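Local structure of aromatic-amino-acid aminotransferase (Burkholderia pseudomallei, 4F4E) at residues F160-Y172 / M185-V199. The protein probably catalyses the transfer of amino groups between aromatic amino acids such as tyrosine and 2-oxoglutarate, using pyridoxal 5'-phosphate, and works as a homodimer. Residues are numbered along the deposited sequence; the frame is centred on the assembly and turned at random.
Sequences FDMAGFEVVAYPY and MLAALNGYEPGTIVV. With EDO (1,2-ethanediol), chain C.
With CG wedged between the backbone N and the carbonyl carbon (chi1 52°), the Y170 ring reaches from strand 167-174 to the 185-199 segment, where M185, fully extended with CG anti to its own N (chi1 180°), runs alongside it. Y170 OH donates to V199 O at 2.7 Å, 20° out of the carbonyl plane, which anchors the hydroxyl; a 1,2-ethanediol, probably from the crystallisation liquor and also bonded to H201 O, gives it a second bond through O1 in this crystal. M185 CE packs on Y170 CE1 at 3.8 Å, while its sulfur sits obliquely to that ring and at the edge of Y172, a pair of Met-aromatic contacts. At the base of the Y170 side chain, A188 CB packs on Y170 CB and P171 CD, and Y192 OH approaches Y170 CB at 3.4 Å; a water links that hydroxyl to A169 O. At the other end F160 CE2 meets V199 CG2, and F165 CE1 meets I197 CD1, the two side chains crossing at about a right angle. Y170 thus spans strand 146-150 to reach V198 and V199 of strand 197-201, and helix 182-189, in the connection between strands 167-174 and 197-201, packs against it: alpha/beta packing characteristic of the large domain of class-I, pyridoxal-phosphate-dependent aminotransferases.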
ATOM      1  N   PHE A 160      -8.732 -13.573   0.527  1.00  9.36           N
ATOM      2  CA  PHE A 160      -9.210 -14.099   1.775  1.00  9.88           C
ATOM      3  C   PHE A 160      -8.517 -15.412   2.114  1.00 11.21           C
ATOM      4  O   PHE A 160      -8.229 -15.649   3.284  1.00 11.12           O
ATOM      5  CB  PHE A 160     -10.734 -14.238   1.752  1.00  9.72           C
ATOM      6  CG  PHE A 160     -11.432 -12.929   1.904  1.00  9.26           C
ATOM      7  CD1 PHE A 160     -11.517 -12.337   3.142  1.00  9.38           C
ATOM      8  CD2 PHE A 160     -11.929 -12.240   0.803  1.00  9.23           C
ATOM      9  CE1 PHE A 160     -12.152 -11.093   3.322  1.00  9.14           C
ATOM     10  CE2 PHE A 160     -12.573 -11.013   0.964  1.00  8.84           C
ATOM     11  CZ  PHE A 160     -12.698 -10.443   2.221  1.00  8.86           C
ATOM     12  N   ASP A 161      -8.190 -16.228   1.108  1.00 12.06           N
ATOM     13  CA  ASP A 161      -7.418 -17.417   1.390  0.70 13.59           C
ATOM     14  C   ASP A 161      -6.021 -17.053   1.935  1.00 13.32           C
ATOM     15  O   ASP A 161      -5.565 -17.647   2.908  1.00 13.49           O
ATOM     16  CB  ASP A 161      -7.317 -18.279   0.146  0.70 14.71           C
ATOM     17  CG  ASP A 161      -6.574 -19.542   0.387  0.70 16.91           C
ATOM     18  OD1 ASP A 161      -7.190 -20.497   0.881  0.70 19.47           O
ATOM     19  OD2 ASP A 161      -5.388 -19.553   0.060  0.70 18.64           O
ATOM     20  N   MET A 162      -5.352 -16.093   1.312  1.00 13.89           N
ATOM     21  CA  MET A 162      -4.048 -15.610   1.827  1.00 15.13           C
ATOM     22  C   MET A 162      -4.140 -14.968   3.194  1.00 14.56           C
ATOM     23  O   MET A 162      -3.177 -14.995   3.980  1.00 14.84           O
ATOM     24  CB  MET A 162      -3.433 -14.624   0.842  1.00 16.47           C
ATOM     25  CG  MET A 162      -2.066 -14.113   1.246  1.00 19.54           C
ATOM     26  SD  MET A 162      -0.768 -15.399   1.201  1.00 26.79           S
ATOM     27  CE  MET A 162      -1.125 -16.244  -0.321  1.00 21.44           C
ATOM     28  N   ALA A 163      -5.282 -14.365   3.505  1.00 13.47           N
ATOM     29  CA  ALA A 163      -5.487 -13.774   4.828  1.00 13.18           C
ATOM     30  C   ALA A 163      -5.778 -14.863   5.911  1.00 13.50           C
ATOM     31  O   ALA A 163      -5.894 -14.533   7.083  1.00 14.15           O
ATOM     32  CB  ALA A 163      -6.603 -12.731   4.776  1.00 12.81           C
ATOM     33  N   GLY A 164      -5.903 -16.116   5.506  1.00 14.01           N
ATOM     34  CA  GLY A 164      -6.056 -17.251   6.437  1.00 14.44           C
ATOM     35  C   GLY A 164      -7.406 -17.948   6.457  1.00 14.56           C
ATOM     36  O   GLY A 164      -7.601 -18.886   7.244  1.00 15.18           O
ATOM     37  N   PHE A 165      -8.338 -17.525   5.626  1.00 13.55           N
ATOM     38  CA  PHE A 165      -9.726 -18.024   5.665  1.00 13.79           C
ATOM     39  C   PHE A 165      -9.992 -19.135   4.663  1.00 14.24           C
ATOM     40  O   PHE A 165      -9.482 -19.134   3.560  1.00 13.43           O
ATOM     41  CB  PHE A 165     -10.701 -16.875   5.318  1.00 13.41           C
ATOM     42  CG  PHE A 165     -10.693 -15.733   6.299  1.00 13.41           C
ATOM     43  CD1 PHE A 165     -11.432 -15.822   7.464  1.00 13.67           C
ATOM     44  CD2 PHE A 165     -10.003 -14.560   6.034  1.00 12.93           C
ATOM     45  CE1 PHE A 165     -11.463 -14.784   8.392  1.00 13.61           C
ATOM     46  CE2 PHE A 165     -10.018 -13.511   6.950  1.00 12.82           C
ATOM     47  CZ  PHE A 165     -10.755 -13.628   8.131  1.00 13.43           C
ATOM     48  N   GLU A 166     -10.844 -20.090   5.028  1.00 15.23           N
ATOM     49  CA  GLU A 166     -11.404 -21.015   4.056  1.00 15.83           C
ATOM     50  C   GLU A 166     -12.491 -20.252   3.299  1.00 14.83           C
ATOM     51  O   GLU A 166     -13.332 -19.600   3.922  1.00 13.39           O
ATOM     52  CB  GLU A 166     -12.015 -22.224   4.787  1.00 19.08           C
ATOM     53  CG  GLU A 166     -12.767 -23.180   3.871  1.00 22.22           C
ATOM     54  CD  GLU A 166     -13.503 -24.287   4.619  1.00 25.12           C
ATOM     55  OE1 GLU A 166     -13.168 -24.525   5.799  1.00 26.90           O
ATOM     56  OE2 GLU A 166     -14.428 -24.886   3.996  1.00 28.40           O
ATOM     57  N   VAL A 167     -12.494 -20.354   1.968  1.00 13.51           N
ATOM     58  CA  VAL A 167     -13.451 -19.625   1.125  1.00 12.85           C
ATOM     59  C   VAL A 167     -14.410 -20.631   0.481  1.00 13.20           C
ATOM     60  O   VAL A 167     -13.996 -21.648  -0.048  1.00 13.57           O
ATOM     61  CB  VAL A 167     -12.723 -18.786   0.055  1.00 12.42           C
ATOM     62  CG1 VAL A 167     -13.741 -18.035  -0.832  1.00 11.71           C
ATOM     63  CG2 VAL A 167     -11.723 -17.817   0.722  1.00 11.62           C
ATOM     64  N   VAL A 168     -15.700 -20.319   0.532  1.00 12.92           N
ATOM     65  CA  VAL A 168     -16.709 -21.111  -0.108  1.00 13.32           C
ATOM     66  C   VAL A 168     -17.477 -20.155  -1.018  1.00 12.94           C
ATOM     67  O   VAL A 168     -17.316 -18.929  -0.894  1.00 12.48           O
ATOM     68  CB  VAL A 168     -17.688 -21.734   0.895  1.00 13.50           C
ATOM     69  CG1 VAL A 168     -17.004 -22.718   1.868  1.00 13.92           C
ATOM     70  CG2 VAL A 168     -18.467 -20.678   1.668  1.00 13.68           C
ATOM     71  N   ALA A 169     -18.311 -20.697  -1.898  1.00 12.88           N
ATOM     72  CA  ALA A 169     -19.056 -19.887  -2.855  1.00 12.73           C
ATOM     73  C   ALA A 169     -20.543 -20.117  -2.704  1.00 13.15           C
ATOM     74  O   ALA A 169     -21.005 -21.274  -2.531  1.00 13.67           O
ATOM     75  CB  ALA A 169     -18.618 -20.192  -4.287  1.00 13.32           C
ATOM     76  N   TYR A 170     -21.314 -19.035  -2.726  1.00 12.63           N
ATOM     77  CA  TYR A 170     -22.740 -19.149  -2.793  1.00 12.75           C
ATOM     78  C   TYR A 170     -23.192 -19.123  -4.258  1.00 13.09           C
ATOM     79  O   TYR A 170     -22.615 -18.377  -5.063  1.00 12.80           O
ATOM     80  CB  TYR A 170     -23.482 -18.069  -1.982  1.00 12.55           C
ATOM     81  CG  TYR A 170     -23.082 -16.623  -2.238  1.00 11.69           C
ATOM     82  CD1 TYR A 170     -23.636 -15.903  -3.264  1.00 11.60           C
ATOM     83  CD2 TYR A 170     -22.173 -15.966  -1.410  1.00 11.56           C
ATOM     84  CE1 TYR A 170     -23.282 -14.569  -3.488  1.00 11.16           C
ATOM     85  CE2 TYR A 170     -21.838 -14.626  -1.608  1.00 10.97           C
ATOM     86  CZ  TYR A 170     -22.370 -13.942  -2.665  1.00 10.87           C
ATOM     87  OH  TYR A 170     -22.012 -12.606  -2.915  1.00 10.40           O
ATOM     88  N   PRO A 171     -24.200 -19.954  -4.602  1.00 13.37           N
ATOM     89  CA  PRO A 171     -24.806 -19.841  -5.929  1.00 13.52           C
ATOM     90  C   PRO A 171     -25.156 -18.390  -6.232  1.00 13.54           C
ATOM     91  O   PRO A 171     -25.609 -17.680  -5.333  1.00 13.71           O
ATOM     92  CB  PRO A 171     -26.062 -20.722  -5.828  1.00 13.97           C
ATOM     93  CG  PRO A 171     -25.760 -21.700  -4.727  1.00 14.58           C
ATOM     94  CD  PRO A 171     -24.946 -20.898  -3.737  1.00 14.07           C
ATOM     95  N   TYR A 172     -24.958 -17.960  -7.481  1.00 13.14           N
ATOM     96  CA  TYR A 172     -25.222 -16.578  -7.862  1.00 13.10           C
ATOM     97  C   TYR A 172     -25.540 -16.456  -9.341  1.00 13.60           C
ATOM     98  O   TYR A 172     -26.721 -16.347  -9.712  1.00 15.16           O
ATOM     99  CB  TYR A 172     -24.063 -15.632  -7.431  1.00 12.31           C
ATOM    100  CG  TYR A 172     -24.426 -14.189  -7.617  1.00 12.22           C
ATOM    101  CD1 TYR A 172     -25.309 -13.587  -6.769  1.00 12.60           C
ATOM    102  CD2 TYR A 172     -24.010 -13.470  -8.738  1.00 12.14           C
ATOM    103  CE1 TYR A 172     -25.725 -12.275  -6.957  1.00 12.93           C
ATOM    104  CE2 TYR A 172     -24.361 -12.166  -8.914  1.00 11.95           C
ATOM    105  CZ  TYR A 172     -25.233 -11.561  -8.036  1.00 12.73           C
ATOM    106  OH  TYR A 172     -25.648 -10.238  -8.223  1.00 12.99           O
ATOM    107  N   MET A 185     -28.865 -18.689  -3.919  1.00 16.58           N
ATOM    108  CA  MET A 185     -28.103 -17.775  -3.058  1.00 15.69           C
ATOM    109  C   MET A 185     -28.706 -17.745  -1.656  1.00 16.16           C
ATOM    110  O   MET A 185     -28.027 -17.908  -0.665  1.00 15.01           O
ATOM    111  CB  MET A 185     -28.142 -16.363  -3.605  1.00 15.05           C
ATOM    112  CG  MET A 185     -27.366 -15.374  -2.742  1.00 14.38           C
ATOM    113  SD  MET A 185     -27.253 -13.731  -3.507  1.00 13.76           S
ATOM    114  CE  MET A 185     -26.371 -12.812  -2.234  1.00 12.92           C
ATOM    115  N   LEU A 186     -30.003 -17.501  -1.587  1.00 17.08           N
ATOM    116  CA  LEU A 186     -30.628 -17.353  -0.306  1.00 18.61           C
ATOM    117  C   LEU A 186     -30.533 -18.662   0.484  1.00 17.91           C
ATOM    118  O   LEU A 186     -30.296 -18.652   1.715  1.00 17.36           O
ATOM    119  CB  LEU A 186     -32.075 -16.902  -0.472  1.00 21.68           C
ATOM    120  CG  LEU A 186     -32.440 -16.079   0.762  1.00 23.77           C
ATOM    121  CD1 LEU A 186     -31.789 -14.695   0.652  1.00 25.65           C
ATOM    122  CD2 LEU A 186     -33.950 -16.012   0.894  1.00 26.88           C
ATOM    123  N   ALA A 187     -30.681 -19.787  -0.203  1.00 17.13           N
ATOM    124  CA  ALA A 187     -30.612 -21.064   0.487  1.00 17.31           C
ATOM    125  C   ALA A 187     -29.236 -21.283   1.103  1.00 16.30           C
ATOM    126  O   ALA A 187     -29.133 -21.739   2.244  1.00 16.31           O
ATOM    127  CB  ALA A 187     -31.019 -22.233  -0.422  1.00 17.41           C
ATOM    128  N   ALA A 188     -28.196 -20.860   0.390  1.00 15.33           N
ATOM    129  CA  ALA A 188     -26.812 -20.931   0.893  1.00 14.84           C
ATOM    130  C   ALA A 188     -26.641 -20.075   2.135  1.00 14.96           C
ATOM    131  O   ALA A 188     -26.105 -20.533   3.139  1.00 14.96           O
ATOM    132  CB  ALA A 188     -25.801 -20.517  -0.192  1.00 14.15           C
ATOM    133  N   LEU A 189     -27.097 -18.820   2.073  1.00 14.75           N
ATOM    134  CA  LEU A 189     -27.004 -17.938   3.222  0.70 14.68           C
ATOM    135  C   LEU A 189     -27.768 -18.522   4.412  1.00 15.03           C
ATOM    136  O   LEU A 189     -27.293 -18.483   5.540  1.00 14.72           O
ATOM    137  CB  LEU A 189     -27.555 -16.548   2.884  0.70 14.73           C
ATOM    138  CG  LEU A 189     -26.875 -15.729   1.795  0.70 14.32           C
ATOM    139  CD1 LEU A 189     -27.785 -14.541   1.444  0.70 14.32           C
ATOM    140  CD2 LEU A 189     -25.497 -15.290   2.245  0.70 13.56           C
ATOM    141  N   ASN A 190     -28.940 -19.088   4.149  1.00 15.75           N
ATOM    142  CA  ASN A 190     -29.771 -19.729   5.185  1.00 16.60           C
ATOM    143  C   ASN A 190     -29.167 -20.992   5.811  1.00 16.42           C
ATOM    144  O   ASN A 190     -29.752 -21.587   6.741  1.00 16.89           O
ATOM    145  CB  ASN A 190     -31.189 -19.982   4.632  1.00 17.94           C
ATOM    146  CG  ASN A 190     -32.108 -18.808   4.870  1.00 18.60           C
ATOM    147  OD1 ASN A 190     -32.003 -18.098   5.897  1.00 20.69           O
ATOM    148  ND2 ASN A 190     -33.011 -18.586   3.955  1.00 20.14           N
ATOM    149  N   GLY A 191     -28.016 -21.406   5.320  1.00 15.62           N
ATOM    150  CA  GLY A 191     -27.225 -22.476   5.919  1.00 16.16           C
ATOM    151  C   GLY A 191     -25.894 -22.091   6.530  1.00 16.05           C
ATOM    152  O   GLY A 191     -25.236 -22.928   7.162  1.00 16.84           O
ATOM    153  N   TYR A 192     -25.488 -20.828   6.395  1.00 15.20           N
ATOM    154  CA  TYR A 192     -24.210 -20.403   6.934  1.00 15.36           C
ATOM    155  C   TYR A 192     -24.250 -20.166   8.438  1.00 15.69           C
ATOM    156  O   TYR A 192     -25.236 -19.661   8.989  1.00 15.37           O
ATOM    157  CB  TYR A 192     -23.707 -19.126   6.243  1.00 14.57           C
ATOM    158  CG  TYR A 192     -23.333 -19.297   4.785  1.00 14.49           C
ATOM    159  CD1 TYR A 192     -23.000 -20.558   4.241  1.00 14.61           C
ATOM    160  CD2 TYR A 192     -23.265 -18.179   3.949  1.00 13.90           C
ATOM    161  CE1 TYR A 192     -22.628 -20.686   2.906  1.00 14.38           C
ATOM    162  CE2 TYR A 192     -22.919 -18.305   2.625  1.00 13.93           C
ATOM    163  CZ  TYR A 192     -22.592 -19.538   2.099  1.00 14.17           C
ATOM    164  OH  TYR A 192     -22.225 -19.609   0.785  1.00 13.55           O
ATOM    165  N   GLU A 193     -23.163 -20.537   9.102  1.00 16.62           N
ATOM    166  CA  GLU A 193     -23.057 -20.388  10.521  1.00 17.80           C
ATOM    167  C   GLU A 193     -22.821 -18.939  10.953  1.00 16.88           C
ATOM    168  O   GLU A 193     -22.263 -18.144  10.231  1.00 15.46           O
ATOM    169  CB  GLU A 193     -21.954 -21.292  11.060  1.00 19.65           C
ATOM    170  CG  GLU A 193     -22.382 -22.730  11.081  1.00 22.55           C
ATOM    171  CD  GLU A 193     -23.699 -22.970  11.868  1.00 25.31           C
ATOM    172  OE1 GLU A 193     -23.759 -22.594  13.071  1.00 29.74           O
ATOM    173  OE2 GLU A 193     -24.658 -23.550  11.303  1.00 28.19           O
ATOM    174  N   PRO A 194     -23.230 -18.599  12.186  1.00 17.30           N
ATOM    175  CA  PRO A 194     -22.920 -17.261  12.698  1.00 16.46           C
ATOM    176  C   PRO A 194     -21.459 -16.869  12.505  1.00 15.75           C
ATOM    177  O   PRO A 194     -20.581 -17.666  12.764  1.00 15.78           O
ATOM    178  CB  PRO A 194     -23.235 -17.378  14.184  1.00 17.49           C
ATOM    179  CG  PRO A 194     -24.220 -18.463  14.263  1.00 18.03           C
ATOM    180  CD  PRO A 194     -23.840 -19.446  13.227  1.00 18.12           C
ATOM    181  N   GLY A 195     -21.218 -15.638  12.059  1.00 15.15           N
ATOM    182  CA  GLY A 195     -19.845 -15.103  11.881  1.00 14.08           C
ATOM    183  C   GLY A 195     -19.279 -15.312  10.496  1.00 13.47           C
ATOM    184  O   GLY A 195     -18.191 -14.781  10.178  1.00 12.98           O
ATOM    185  N   THR A 196     -19.957 -16.114   9.672  1.00 13.06           N
ATOM    186  CA  THR A 196     -19.516 -16.299   8.286  1.00 12.75           C
ATOM    187  C   THR A 196     -19.524 -14.931   7.611  1.00 12.12           C
ATOM    188  O   THR A 196     -20.464 -14.163   7.761  1.00 11.67           O
ATOM    189  CB  THR A 196     -20.455 -17.257   7.500  1.00 12.78           C
ATOM    190  OG1 THR A 196     -20.549 -18.510   8.207  1.00 13.30           O
ATOM    191  CG2 THR A 196     -20.000 -17.449   6.031  1.00 12.30           C
ATOM    192  N   ILE A 197     -18.436 -14.650   6.903  1.00 11.77           N
ATOM    193  CA  ILE A 197     -18.215 -13.377   6.272  1.00 11.34           C
ATOM    194  C   ILE A 197     -18.713 -13.525   4.842  1.00 11.15           C
ATOM    195  O   ILE A 197     -18.190 -14.327   4.073  1.00 11.84           O
ATOM    196  CB  ILE A 197     -16.730 -13.020   6.273  1.00 10.93           C
ATOM    197  CG1 ILE A 197     -16.164 -12.917   7.699  1.00 11.29           C
ATOM    198  CG2 ILE A 197     -16.472 -11.792   5.407  1.00 10.48           C
ATOM    199  CD1 ILE A 197     -14.697 -13.302   7.782  1.00 11.15           C
ATOM    200  N   VAL A 198     -19.709 -12.721   4.463  1.00 10.95           N
ATOM    201  CA  VAL A 198     -20.324 -12.840   3.159  1.00 10.37           C
ATOM    202  C   VAL A 198     -19.926 -11.639   2.279  1.00  9.79           C
ATOM    203  O   VAL A 198     -20.300 -10.530   2.576  1.00  9.52           O
ATOM    204  CB  VAL A 198     -21.865 -12.926   3.270  1.00 10.56           C
ATOM    205  CG1 VAL A 198     -22.446 -13.204   1.878  1.00 10.61           C
ATOM    206  CG2 VAL A 198     -22.316 -14.049   4.253  1.00 11.21           C
ATOM    207  N   VAL A 199     -19.158 -11.887   1.227  1.00  9.32           N
ATOM    208  CA  VAL A 199     -18.633 -10.831   0.353  1.00  9.03           C
ATOM    209  C   VAL A 199     -19.674 -10.582  -0.730  1.00  9.05           C
ATOM    210  O   VAL A 199     -19.984 -11.469  -1.507  1.00  9.23           O
ATOM    211  CB  VAL A 199     -17.287 -11.216  -0.261  1.00  8.65           C
ATOM    212  CG1 VAL A 199     -16.768 -10.130  -1.198  1.00  8.50           C
ATOM    213  CG2 VAL A 199     -16.290 -11.581   0.830  1.00  8.96           C
TER
HETATM  214  C1  EDO C 500     -23.610 -10.716  -5.051  1.00 19.95           C
HETATM  215  O1  EDO C 500     -22.405 -10.351  -4.422  1.00 16.89           O
HETATM  216  C2  EDO C 500     -24.647  -9.583  -5.095  1.00 20.49           C
HETATM  217  O2  EDO C 500     -24.225  -8.542  -5.930  1.00 19.47           O
HETATM  218  O   HOH W   1     -21.774 -22.083  -0.002  1.00 15.00           O